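Local coordinates for HEPN domain-containing protein (PDB 1O3U) that is of unknown function but belongs to the HEPN family of all-helical domains and assembles as a pair of identical subunits, at residues A42-M54 with A121-I135. Residues are numbered along the deposited sequence; the frame is centred on the assembly and turned at random.
Sequences AAEKAVKAVFQRM and AEKIIRFCEDLLSRI
Helix 42-54 and helix 121-132 run side by side in the same direction; the axes of these short segments make an angle of 10° and approach to 8.6 Å. The backbones are closest at small residues: Ala43 CA lies 4.9 Å from Ala121 CA, whereas Val50 CA and Leu132 CA are 6.5 Å apart. At the tight end, Ala46 CB points at the other helix and rests on Ile125 CG1 at 3.7 Å, while Ala42 and Ala43 take the CD1 methyls of Ile125 and Ile124 respectively. One turn on, the thiol of Cys128 lies against the helix 42-54 backbone, SG 3.7 Å from Ala46 O, and is flanked by the CG2 methyls of Val47 and Val50. Both valines carry CG1 anti to the backbone N (chi1 -176° in Val50), which turns CG2 to the thiol and, in Val50, leaves CG1 to meet Leu131 and Ile135. Toward the C-terminal ends, one branch of Leu132, CD1, touches Ala49, and the other, CD2, presses on Arg53 CB at 3.4 Å. The Arg53 chain, bent at chi2 (72°), runs antiparallel to the side chain of Ile135 and brings its guanidinium edge to the C-terminal carboxylate. The salt bridge, Arg53 NE to Ile135 OXT at 3.4 Å, is long and its hydrogen bond weak; the bond from NH2 to Ile135 O is nearly straight but weak too. Ile135 CD1 meets the SE atom of Met54, a selenomethionine. This parallel pair joins helix 32-54 to helix 104-132 in the HEPN helical bundle: helix 78-88 packs on Ala43 and Ile124, Phe66 of helix 63-70 packs on Val47, and helix 11-28 reaches Ala42 and Leu132.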
loop_
_atom_site.group_PDB
_atom_site.type_symbol
_atom_site.label_atom_id
_atom_site.label_comp_id
_atom_site.label_asym_id
_atom_site.label_seq_id
_atom_site.Cartn_x
_atom_site.Cartn_y
_atom_site.Cartn_z
ATOM N N ALA A 42 5.395 2.885 -1.722
ATOM C CA ALA A 42 6.719 2.376 -1.354
ATOM C C ALA A 42 7.527 3.496 -0.700
ATOM O O ALA A 42 8.164 3.278 0.324
ATOM C CB ALA A 42 7.426 1.873 -2.542
ATOM N N ALA A 43 7.489 4.693 -1.294
ATOM C CA ALA A 43 8.297 5.822 -0.778
ATOM C C ALA A 43 7.765 6.255 0.607
ATOM O O ALA A 43 8.520 6.498 1.544
ATOM C CB ALA A 43 8.261 6.968 -1.741
ATOM N N GLU A 44 6.457 6.358 0.717
ATOM C CA GLU A 44 5.804 6.635 2.007
ATOM C C GLU A 44 6.217 5.681 3.124
ATOM O O GLU A 44 6.589 6.091 4.246
ATOM C CB GLU A 44 4.276 6.595 1.818
ATOM C CG GLU A 44 3.745 7.742 1.022
ATOM C CD GLU A 44 2.229 7.773 0.931
ATOM O OE1 GLU A 44 1.530 7.257 1.876
ATOM O OE2 GLU A 44 1.763 8.380 -0.078
ATOM N N LYS A 45 6.144 4.391 2.840
ATOM C CA LYS A 45 6.460 3.383 3.823
ATOM C C LYS A 45 7.951 3.454 4.220
ATOM O O LYS A 45 8.278 3.273 5.386
ATOM C CB LYS A 45 6.049 1.995 3.331
ATOM C CG LYS A 45 4.518 1.789 3.255
ATOM C CD LYS A 45 4.147 0.360 2.967
ATOM C CE LYS A 45 2.630 0.126 2.885
ATOM N NZ LYS A 45 2.061 0.120 1.515
ATOM N N ALA A 46 8.834 3.738 3.259
ATOM C CA ALA A 46 10.280 3.771 3.500
ATOM C C ALA A 46 10.565 4.902 4.511
ATOM O O ALA A 46 11.268 4.715 5.500
ATOM C CB ALA A 46 11.034 4.029 2.220
ATOM N N VAL A 47 9.973 6.055 4.299
ATOM C CA VAL A 47 10.233 7.182 5.216
ATOM C C VAL A 47 9.654 6.925 6.616
ATOM O O VAL A 47 10.279 7.246 7.640
ATOM C CB VAL A 47 9.726 8.511 4.642
ATOM C CG1 VAL A 47 10.034 9.657 5.605
ATOM C CG2 VAL A 47 10.336 8.793 3.273
ATOM N N LYS A 48 8.470 6.333 6.678
ATOM C CA LYS A 48 7.880 5.937 7.958
ATOM C C LYS A 48 8.765 4.966 8.762
ATOM O O LYS A 48 8.762 4.995 10.005
ATOM C CB LYS A 48 6.512 5.302 7.759
ATOM C CG LYS A 48 5.469 6.258 7.337
ATOM C CD LYS A 48 4.122 5.529 7.225
ATOM C CE LYS A 48 3.078 6.408 6.559
ATOM N N ALA A 49 9.502 4.106 8.057
ATOM C CA ALA A 49 10.436 3.189 8.717
ATOM C C ALA A 49 11.493 3.978 9.511
ATOM O O ALA A 49 11.883 3.556 10.594
ATOM C CB ALA A 49 11.107 2.274 7.702
ATOM N N VAL A 50 11.888 5.156 9.011
ATOM C CA VAL A 50 12.853 6.006 9.734
ATOM C C VAL A 50 12.234 6.594 11.009
ATOM O O VAL A 50 12.870 6.613 12.084
ATOM C CB VAL A 50 13.408 7.154 8.873
ATOM C CG1 VAL A 50 14.472 7.930 9.646
ATOM C CG2 VAL A 50 13.997 6.620 7.542
ATOM N N PHE A 51 11.034 7.147 10.875
ATOM C CA PHE A 51 10.272 7.574 12.046
ATOM C C PHE A 51 10.117 6.461 13.074
ATOM O O PHE A 51 10.335 6.724 14.245
ATOM C CB PHE A 51 8.903 8.165 11.685
ATOM C CG PHE A 51 8.990 9.513 11.051
ATOM C CD1 PHE A 51 9.186 9.643 9.685
ATOM C CD2 PHE A 51 8.896 10.665 11.824
ATOM C CE1 PHE A 51 9.265 10.903 9.074
ATOM C CE2 PHE A 51 8.991 11.928 11.227
ATOM C CZ PHE A 51 9.192 12.032 9.840
ATOM N N GLN A 52 9.784 5.235 12.657
ATOM C CA GLN A 52 9.549 4.136 13.600
ATOM C C GLN A 52 10.838 3.815 14.372
ATOM O O GLN A 52 10.806 3.637 15.562
ATOM C CB GLN A 52 9.046 2.855 12.928
ATOM C CG GLN A 52 8.435 1.881 13.961
ATOM C CD GLN A 52 8.306 0.422 13.483
ATOM O OE1 GLN A 52 8.202 0.154 12.296
ATOM N NE2 GLN A 52 8.293 -0.518 14.439
ATOM N N ARG A 53 11.959 3.746 13.671
ATOM C CA ARG A 53 13.257 3.500 14.319
ATOM C C ARG A 53 13.616 4.614 15.312
ATOM O O ARG A 53 14.155 4.345 16.382
ATOM C CB ARG A 53 14.355 3.360 13.281
ATOM C CG ARG A 53 15.774 3.202 13.845
ATOM C CD ARG A 53 16.068 1.880 14.481
ATOM N NE ARG A 53 17.397 1.904 15.122
ATOM C CZ ARG A 53 17.758 1.157 16.142
ATOM N NH1 ARG A 53 16.906 0.292 16.685
ATOM N NH2 ARG A 53 18.983 1.269 16.630
HETATM N N MSE A 54 13.302 5.856 14.967
HETATM C CA MSE A 54 13.573 6.977 15.841
HETATM C C MSE A 54 12.563 7.055 16.981
HETATM O O MSE A 54 12.780 7.796 17.903
HETATM C CB MSE A 54 13.547 8.307 15.077
HETATM C CG MSE A 54 14.747 8.521 14.209
HETATM SE SE MSE A 54 16.482 8.407 15.196
HETATM C CE MSE A 54 16.090 9.715 16.595
ATOM N N ALA A 121 11.233 6.119 -6.210
ATOM C CA ALA A 121 10.836 5.416 -5.001
ATOM C C ALA A 121 12.001 4.533 -4.508
ATOM O O ALA A 121 12.332 4.507 -3.328
ATOM C CB ALA A 121 9.623 4.571 -5.258
ATOM N N GLU A 122 12.618 3.825 -5.435
ATOM C CA GLU A 122 13.802 3.077 -5.137
ATOM C C GLU A 122 14.949 3.900 -4.516
ATOM O O GLU A 122 15.578 3.458 -3.550
ATOM C CB GLU A 122 14.275 2.351 -6.383
ATOM C CG GLU A 122 15.416 1.369 -6.128
ATOM C CD GLU A 122 15.448 0.292 -7.208
ATOM O OE1 GLU A 122 15.240 0.631 -8.400
ATOM O OE2 GLU A 122 15.627 -0.887 -6.888
ATOM N N LYS A 123 15.203 5.083 -5.071
ATOM C CA LYS A 123 16.159 6.006 -4.529
ATOM C C LYS A 123 15.850 6.389 -3.094
ATOM O O LYS A 123 16.727 6.378 -2.226
ATOM C CB LYS A 123 16.201 7.224 -5.448
ATOM C CG LYS A 123 17.419 7.952 -5.492
ATOM C CD LYS A 123 17.462 8.710 -6.849
ATOM C CE LYS A 123 18.698 9.451 -7.029
ATOM N NZ LYS A 123 18.488 10.620 -7.910
ATOM N N ILE A 124 14.581 6.709 -2.830
ATOM C CA ILE A 124 14.162 7.049 -1.493
ATOM C C ILE A 124 14.321 5.867 -0.535
ATOM O O ILE A 124 14.827 6.039 0.622
ATOM C CB ILE A 124 12.724 7.622 -1.518
ATOM C CG1 ILE A 124 12.734 9.020 -2.158
ATOM C CG2 ILE A 124 12.140 7.704 -0.105
ATOM C CD1 ILE A 124 11.338 9.601 -2.487
ATOM N N ILE A 125 13.883 4.683 -0.971
ATOM C CA ILE A 125 14.087 3.470 -0.184
ATOM C C ILE A 125 15.575 3.264 0.199
ATOM O O ILE A 125 15.878 3.013 1.353
ATOM C CB ILE A 125 13.541 2.253 -0.899
ATOM C CG1 ILE A 125 12.021 2.310 -0.941
ATOM C CG2 ILE A 125 14.097 0.955 -0.256
ATOM C CD1 ILE A 125 11.403 1.257 -1.932
ATOM N N ARG A 126 16.483 3.403 -0.762
ATOM C CA ARG A 126 17.907 3.175 -0.543
ATOM C C ARG A 126 18.507 4.272 0.363
ATOM O O ARG A 126 19.321 3.986 1.229
ATOM C CB ARG A 126 18.622 3.107 -1.883
ATOM C CG ARG A 126 18.251 1.844 -2.688
ATOM C CD ARG A 126 18.912 1.769 -4.047
ATOM N NE ARG A 126 18.790 0.439 -4.625
ATOM C CZ ARG A 126 19.156 0.127 -5.854
ATOM N NH1 ARG A 126 19.687 1.032 -6.655
ATOM N NH2 ARG A 126 19.013 -1.104 -6.276
ATOM N N PHE A 127 18.033 5.499 0.224
ATOM C CA PHE A 127 18.425 6.583 1.147
ATOM C C PHE A 127 18.012 6.285 2.598
ATOM O O PHE A 127 18.824 6.432 3.579
ATOM C CB PHE A 127 17.796 7.892 0.730
ATOM C CG PHE A 127 18.127 9.024 1.659
ATOM C CD1 PHE A 127 19.325 9.664 1.586
ATOM C CD2 PHE A 127 17.201 9.442 2.611
ATOM C CE1 PHE A 127 19.608 10.740 2.449
ATOM C CE2 PHE A 127 17.482 10.484 3.457
ATOM C CZ PHE A 127 18.682 11.127 3.378
ATOM N N CYS A 128 16.749 5.910 2.774
ATOM C CA CYS A 128 16.243 5.497 4.072
ATOM C C CYS A 128 17.000 4.280 4.629
ATOM O O CYS A 128 17.321 4.257 5.832
ATOM C CB CYS A 128 14.751 5.213 4.020
ATOM S SG CYS A 128 13.763 6.673 3.662
ATOM N N GLU A 129 17.299 3.302 3.780
ATOM C CA GLU A 129 18.156 2.152 4.189
ATOM C C GLU A 129 19.513 2.636 4.712
ATOM O O GLU A 129 19.970 2.216 5.782
ATOM C CB GLU A 129 18.346 1.158 3.035
ATOM C CG GLU A 129 17.153 0.286 2.788
ATOM C CD GLU A 129 17.247 -0.596 1.577
ATOM O OE1 GLU A 129 18.100 -0.314 0.696
ATOM O OE2 GLU A 129 16.435 -1.556 1.498
ATOM N N ASP A 130 20.142 3.542 3.978
ATOM C CA ASP A 130 21.429 4.109 4.343
ATOM C C ASP A 130 21.361 4.836 5.680
ATOM O O ASP A 130 22.264 4.696 6.504
ATOM C CB ASP A 130 21.943 5.050 3.251
ATOM C CG ASP A 130 22.400 4.302 1.984
ATOM O OD1 ASP A 130 22.311 3.038 1.942
ATOM O OD2 ASP A 130 22.894 4.914 0.993
ATOM N N LEU A 131 20.295 5.604 5.883
ATOM C CA LEU A 131 20.032 6.262 7.156
ATOM C C LEU A 131 19.845 5.247 8.316
ATOM O O LEU A 131 20.515 5.361 9.370
ATOM C CB LEU A 131 18.799 7.193 7.021
ATOM C CG LEU A 131 19.002 8.695 7.013
ATOM C CD1 LEU A 131 17.643 9.378 7.077
ATOM C CD2 LEU A 131 19.929 9.152 8.236
ATOM N N LEU A 132 18.975 4.250 8.128
ATOM C CA LEU A 132 18.721 3.226 9.132
ATOM C C LEU A 132 19.963 2.398 9.498
ATOM O O LEU A 132 20.084 1.936 10.645
ATOM C CB LEU A 132 17.607 2.295 8.699
ATOM C CG LEU A 132 16.235 2.960 8.729
ATOM C CD1 LEU A 132 15.217 2.176 7.940
ATOM C CD2 LEU A 132 15.786 3.111 10.162
ATOM N N SER A 133 20.879 2.259 8.546
ATOM C CA SER A 133 22.108 1.494 8.755
ATOM C C SER A 133 23.036 2.231 9.688
ATOM O O SER A 133 23.956 1.622 10.233
ATOM C CB SER A 133 22.839 1.254 7.430
ATOM O OG SER A 133 22.056 0.410 6.595
ATOM N N ARG A 134 22.813 3.541 9.821
ATOM C CA ARG A 134 23.686 4.425 10.559
ATOM C C ARG A 134 23.117 4.927 11.888
ATOM O O ARG A 134 23.857 5.518 12.674
ATOM C CB ARG A 134 24.084 5.616 9.669
ATOM C CG ARG A 134 25.225 5.320 8.714
ATOM C CD ARG A 134 25.451 6.409 7.678
ATOM N N ILE A 135 21.814 4.735 12.123
ATOM C CA ILE A 135 21.179 5.123 13.371
ATOM C C ILE A 135 20.735 3.823 14.043
ATOM O O ILE A 135 21.013 3.588 15.214
ATOM C CB ILE A 135 20.014 6.149 13.157
ATOM C CG1 ILE A 135 18.809 5.524 12.457
ATOM C CG2 ILE A 135 20.509 7.393 12.392
ATOM C CD1 ILE A 135 17.736 6.505 12.041
ATOM O OXT ILE A 135 20.164 2.911 13.430
#